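Local coordinates for regulatory protein E2 (Bovine papillomavirus type 1, PDB 2JEX) that regulates viral transcription and probably acts with the E1 protein to initiate viral DNA replication, represented here by its N-terminal transactivation domain, at residues 100-103 with 109-112; 104-109 with 168-173. The protein carries 1 engineered substitution. All blocks are in the same frame, centred on the assembly; numbering follows the deposited sequence.

Interaction 1: residues 100-103 with 109-112; sequences DRYM and CFKK
K111 and R101 run past each other in opposite directions: R101 bonds across to the strand, while K111 lays its methylenes along R101 and turns its NZ back to loop carbonyls. From CB, which lies 3.9 Å from R101 CD, the K111 chain continues almost straight: CG and CD pass along R101 O, and CE comes within 3.1 Å of that oxygen. A turn at the last torsion (chi4 -34°) then brings NZ to C109 O at 2.7 Å, above the carbonyl plane rather than on a lone pair. R101 O lies near NZ too, but at an angle too poor for a bond; P106 O is a second acceptor, so the buried ammonium is gripped by loop carbonyls.

R101 answers with NH1, which donates to K111 O at 2.5 Å; the N-H...O angle of 137° shows a bent bond, and the oxygen meets the guanidinium edge slightly out of its plane. D96 forms a salt bridge with the same nitrogen.

Beyond this polar pair, Y102 CD1 rests 3.6 Å from F110 CE2, over one face of the phenyl ring and toward its rim. The ring planes are inclined at 32°, with centroids 4.8 Å apart. Y102 OH bonds to E74, while F110 packs against M75 and L79 of helix 62-83. A weak bond from C109 N to Y102 O, 3.4 Å long, adds a backbone tie. Together these contacts form a compact helix-loop-strand unit at the centre of the E2 transactivation domain, between its N-terminal helices and its antiparallel sheet.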
loop_
_atom_site.group_PDB
_atom_site.type_symbol
_atom_site.label_atom_id
_atom_site.label_comp_id
_atom_site.label_asym_id
_atom_site.label_seq_id
_atom_site.Cartn_x
_atom_site.Cartn_y
_atom_site.Cartn_z
ATOM N N ASP A 100 1.792 1.231 -3.680
ATOM C CA ASP A 100 1.144 -0.058 -3.962
ATOM C C ASP A 100 0.860 -0.839 -2.686
ATOM O O ASP A 100 -0.190 -1.475 -2.564
ATOM C CB ASP A 100 1.991 -0.913 -4.912
ATOM C CG ASP A 100 2.027 -0.365 -6.332
ATOM O OD1 ASP A 100 1.097 0.384 -6.718
ATOM O OD2 ASP A 100 2.992 -0.689 -7.067
ATOM N N ARG A 101 1.787 -0.804 -1.733
ATOM C CA ARG A 101 1.541 -1.460 -0.457
ATOM C C ARG A 101 0.352 -0.782 0.237
ATOM O O ARG A 101 -0.553 -1.454 0.736
ATOM C CB ARG A 101 2.795 -1.424 0.424
ATOM C CG ARG A 101 2.649 -2.127 1.785
ATOM C CD ARG A 101 2.748 -3.643 1.686
ATOM N NE ARG A 101 4.066 -4.087 1.228
ATOM C CZ ARG A 101 5.087 -4.403 2.023
ATOM N NH1 ARG A 101 4.970 -4.350 3.347
ATOM N NH2 ARG A 101 6.240 -4.784 1.489
ATOM N N TYR A 102 0.361 0.552 0.232
ATOM C CA TYR A 102 -0.665 1.376 0.878
ATOM C C TYR A 102 -2.044 1.136 0.270
ATOM O O TYR A 102 -3.072 1.222 0.947
ATOM C CB TYR A 102 -0.267 2.852 0.718
ATOM C CG TYR A 102 -1.197 3.869 1.344
ATOM C CD1 TYR A 102 -1.367 3.942 2.734
ATOM C CD2 TYR A 102 -1.874 4.791 0.552
ATOM C CE1 TYR A 102 -2.209 4.901 3.311
ATOM C CE2 TYR A 102 -2.715 5.756 1.122
ATOM C CZ TYR A 102 -2.880 5.796 2.502
ATOM O OH TYR A 102 -3.713 6.738 3.050
ATOM N N MET A 103 -2.042 0.850 -1.029
ATOM C CA MET A 103 -3.271 0.755 -1.812
ATOM C C MET A 103 -3.744 -0.666 -1.980
ATOM O O MET A 103 -4.916 -0.890 -2.277
ATOM C CB MET A 103 -3.112 1.461 -3.171
ATOM C CG MET A 103 -3.264 2.938 -3.083
ATOM S SD MET A 103 -4.865 3.511 -2.496
ATOM C CE MET A 103 -4.507 3.765 -0.789
ATOM N N CYS A 109 -3.899 2.052 4.113
ATOM C CA CYS A 109 -3.167 1.765 5.347
ATOM C C CYS A 109 -1.798 1.165 5.035
ATOM O O CYS A 109 -1.624 0.471 4.027
ATOM C CB CYS A 109 -3.972 0.858 6.305
ATOM S SG CYS A 109 -4.172 -0.895 5.835
ATOM N N PHE A 110 -0.826 1.441 5.900
ATOM C CA PHE A 110 0.510 0.895 5.727
ATOM C C PHE A 110 0.573 -0.520 6.298
ATOM O O PHE A 110 -0.173 -0.865 7.222
ATOM C CB PHE A 110 1.568 1.834 6.320
ATOM C CG PHE A 110 1.523 3.230 5.742
ATOM C CD1 PHE A 110 0.955 4.280 6.464
ATOM C CD2 PHE A 110 2.017 3.489 4.463
ATOM C CE1 PHE A 110 0.893 5.564 5.929
ATOM C CE2 PHE A 110 1.962 4.780 3.917
ATOM C CZ PHE A 110 1.399 5.820 4.647
ATOM N N LYS A 111 1.434 -1.351 5.714
ATOM C CA LYS A 111 1.399 -2.790 5.980
ATOM C C LYS A 111 2.784 -3.415 6.030
ATOM O O LYS A 111 3.603 -3.187 5.143
ATOM C CB LYS A 111 0.560 -3.523 4.924
ATOM C CG LYS A 111 -0.714 -2.822 4.490
ATOM C CD LYS A 111 -1.575 -3.750 3.660
ATOM C CE LYS A 111 -2.430 -3.030 2.651
ATOM N NZ LYS A 111 -2.941 -1.690 3.067
ATOM N N LYS A 112 3.036 -4.209 7.071
ATOM C CA LYS A 112 4.261 -5.012 7.161
ATOM C C LYS A 112 3.938 -6.473 7.502
ATOM O O LYS A 112 2.892 -6.764 8.091
ATOM C CB LYS A 112 5.236 -4.418 8.182
ATOM C CG LYS A 112 5.699 -2.985 7.861
ATOM C CD LYS A 112 6.910 -2.566 8.679
ATOM C CE LYS A 112 6.512 -2.203 10.096
ATOM N NZ LYS A 112 7.538 -1.364 10.786
#

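Interaction 2: residues 104-109 with 168-173; sequences SEPKRC and IYYSAF. Engineered in segment 168-173: A172 (natural residue Arg).
Y170 meets the loop 104-109 through its aromatic ring, and the contact is chiefly apolar. Its clearest element is a CH-pi interaction: P106 CD stands 3.9 Å from the centroid of the Y170 ring, only 14° off the ring normal, and therefore over the face. The proline ring crosses the tyrosine obliquely, so that P106 CB approaches Y170 CG at 3.9 Å while CD lies nearer the hydroxyl end. The peptide bond between E105 and P106 is cis, which is consistent with both residues meeting the same tyrosine. Y170 places its ring there with CG between the backbone N and the carbonyl carbon (chi1 63°), its CB already directed at the loop.

Van der Waals contact widens the patch. E105 CB touches Y170 CE1 at 3.7 Å, approaching the ring obliquely. The methylene, rather than the carboxylate, does the touching here.

The polar component passes through solvent. A water at the edge of the Y170 ring, in its plane, lies 2.6 Å from Y170 OH, and it also donates a weak bond to E105 O at 3.5 Å. No direct hydrogen bond links the two segments, and the 164 Å² they bury marks a modest surface contact.

The loop leads from helix 99-103 into strand 110-120, whereas Y170 lies by the end of strand 166-169, outermost in the seven-stranded antiparallel sheet of this chain. Strand 128-140 lies beside both partners, with L137 touching P106 and V133 touching Y170; L157 of strand 157-161 supports Y170 through side-chain contact and backbone bonding.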
loop_
_atom_site.group_PDB
_atom_site.type_symbol
_atom_site.label_atom_id
_atom_site.label_comp_id
_atom_site.label_asym_id
_atom_site.label_seq_id
_atom_site.Cartn_x
_atom_site.Cartn_y
_atom_site.Cartn_z
ATOM N N SER A 104 -2.834 -1.619 -1.772
ATOM C CA SER A 104 -3.190 -3.027 -1.556
ATOM C C SER A 104 -4.298 -3.122 -0.515
ATOM O O SER A 104 -4.498 -2.188 0.273
ATOM C CB SER A 104 -1.983 -3.823 -1.032
ATOM O OG SER A 104 -0.960 -3.956 -2.010
ATOM N N GLU A 105 -4.999 -4.257 -0.499
ATOM C CA GLU A 105 -6.133 -4.454 0.404
ATOM C C GLU A 105 -5.695 -4.888 1.807
ATOM O O GLU A 105 -4.806 -5.737 1.954
ATOM C CB GLU A 105 -7.141 -5.440 -0.190
ATOM C CG GLU A 105 -7.952 -4.872 -1.364
ATOM C CD GLU A 105 -9.250 -4.181 -0.941
ATOM O OE1 GLU A 105 -10.228 -4.240 -1.722
ATOM O OE2 GLU A 105 -9.303 -3.576 0.154
ATOM N N PRO A 106 -6.297 -4.276 2.849
ATOM C CA PRO A 106 -7.315 -3.225 2.747
ATOM C C PRO A 106 -6.708 -1.846 2.462
ATOM O O PRO A 106 -5.592 -1.548 2.914
ATOM C CB PRO A 106 -7.984 -3.264 4.120
ATOM C CG PRO A 106 -6.890 -3.688 5.046
ATOM C CD PRO A 106 -5.977 -4.593 4.256
ATOM N N LYS A 107 -7.455 -1.019 1.729
ATOM C CA LYS A 107 -6.934 0.212 1.128
ATOM C C LYS A 107 -6.691 1.350 2.121
ATOM O O LYS A 107 -7.410 1.486 3.114
ATOM C CB LYS A 107 -7.876 0.708 0.022
ATOM C CG LYS A 107 -7.968 -0.201 -1.187
ATOM C CD LYS A 107 -8.765 0.462 -2.321
ATOM C CE LYS A 107 -9.037 -0.551 -3.438
ATOM N NZ LYS A 107 -10.035 -0.029 -4.417
ATOM N N ARG A 108 -5.690 2.177 1.812
ATOM C CA ARG A 108 -5.318 3.348 2.616
ATOM C C ARG A 108 -4.810 3.019 4.027
ATOM O O ARG A 108 -5.230 3.634 5.006
ATOM C CB ARG A 108 -6.451 4.389 2.666
ATOM C CG ARG A 108 -6.788 5.016 1.327
ATOM C CD ARG A 108 -7.336 6.425 1.488
ATOM N NE ARG A 108 -6.953 7.320 0.390
ATOM C CZ ARG A 108 -6.901 6.991 -0.904
ATOM N NH1 ARG A 108 -7.230 5.769 -1.317
ATOM N NH2 ARG A 108 -6.533 7.899 -1.796
ATOM N N CYS A 109 -3.899 2.052 4.113
ATOM C CA CYS A 109 -3.167 1.765 5.347
ATOM C C CYS A 109 -1.798 1.165 5.035
ATOM O O CYS A 109 -1.624 0.471 4.027
ATOM C CB CYS A 109 -3.972 0.858 6.305
ATOM S SG CYS A 109 -4.172 -0.895 5.835
ATOM N N ILE A 168 -13.188 -7.946 11.058
ATOM C CA ILE A 168 -13.813 -7.106 10.034
ATOM C C ILE A 168 -13.285 -7.475 8.649
ATOM O O ILE A 168 -12.111 -7.267 8.332
ATOM C CB ILE A 168 -13.694 -5.591 10.360
ATOM C CG1 ILE A 168 -14.496 -5.278 11.630
ATOM C CG2 ILE A 168 -14.230 -4.739 9.205
ATOM C CD1 ILE A 168 -13.909 -4.196 12.510
ATOM N N TYR A 169 -14.173 -8.042 7.838
ATOM C CA TYR A 169 -13.800 -8.626 6.558
ATOM C C TYR A 169 -13.707 -7.587 5.459
ATOM O O TYR A 169 -14.630 -6.792 5.272
ATOM C CB TYR A 169 -14.785 -9.734 6.167
ATOM C CG TYR A 169 -14.745 -10.919 7.112
ATOM C CD1 TYR A 169 -13.897 -12.001 6.866
ATOM C CD2 TYR A 169 -15.545 -10.951 8.259
ATOM C CE1 TYR A 169 -13.846 -13.077 7.731
ATOM C CE2 TYR A 169 -15.504 -12.026 9.128
ATOM C CZ TYR A 169 -14.652 -13.086 8.859
ATOM O OH TYR A 169 -14.609 -14.158 9.715
ATOM N N TYR A 170 -12.578 -7.592 4.750
ATOM C CA TYR A 170 -12.384 -6.728 3.583
ATOM C C TYR A 170 -12.463 -7.530 2.284
ATOM O O TYR A 170 -12.602 -6.966 1.200
ATOM C CB TYR A 170 -11.081 -5.920 3.685
ATOM C CG TYR A 170 -9.785 -6.712 3.724
ATOM C CD1 TYR A 170 -9.121 -7.062 2.544
ATOM C CD2 TYR A 170 -9.194 -7.066 4.941
ATOM C CE1 TYR A 170 -7.922 -7.769 2.573
ATOM C CE2 TYR A 170 -7.994 -7.780 4.986
ATOM C CZ TYR A 170 -7.367 -8.121 3.798
ATOM O OH TYR A 170 -6.185 -8.815 3.824
ATOM N N SER A 171 -12.382 -8.849 2.416
ATOM C CA SER A 171 -12.535 -9.757 1.294
ATOM C C SER A 171 -13.439 -10.905 1.723
ATOM O O SER A 171 -13.451 -11.300 2.899
ATOM C CB SER A 171 -11.169 -10.280 0.868
ATOM O OG SER A 171 -11.165 -10.707 -0.481
ATOM N N ALA A 172 -14.232 -11.415 0.788
ATOM C CA ALA A 172 -15.084 -12.566 1.058
ATOM C C ALA A 172 -14.724 -13.687 0.099
ATOM O O ALA A 172 -14.756 -13.496 -1.115
ATOM C CB ALA A 172 -16.548 -12.186 0.906
ATOM N N PHE A 173 -14.390 -14.855 0.634
ATOM C CA PHE A 173 -14.026 -15.984 -0.225
ATOM C C PHE A 173 -15.208 -16.556 -1.020
ATOM O O PHE A 173 -15.021 -17.185 -2.063
ATOM C CB PHE A 173 -13.294 -17.082 0.560
ATOM C CG PHE A 173 -11.905 -16.703 0.994
ATOM C CD1 PHE A 173 -11.043 -16.028 0.126
ATOM C CD2 PHE A 173 -11.450 -17.032 2.264
ATOM C CE1 PHE A 173 -9.752 -15.676 0.528
ATOM C CE2 PHE A 173 -10.170 -16.688 2.672
ATOM C CZ PHE A 173 -9.317 -16.008 1.794
HETATM O O HOH W 1 -5.055 -9.195 1.510
#

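How the interactions relate
The two contacts share C109 and are continuous along the chain: helix 99-103 of interaction 1 leads into loop 104-109 of interaction 2, which returns to strand 110-120. Their centres lie 11 Å apart. The joint between them is polar, with 2.7 Å from K111 NZ to P106 O, a probable hydrogen bond, while the same proline's ring carries the CH-pi contact of interaction 2. Packing adds a second junction, with Y102 CE1 3.3 Å from R108 C. Interaction 1 is a buried contact that brings the two ends of the loop together, and interaction 2 a surface contact made by E105 and P106 between those ends; both reach strand 128-140.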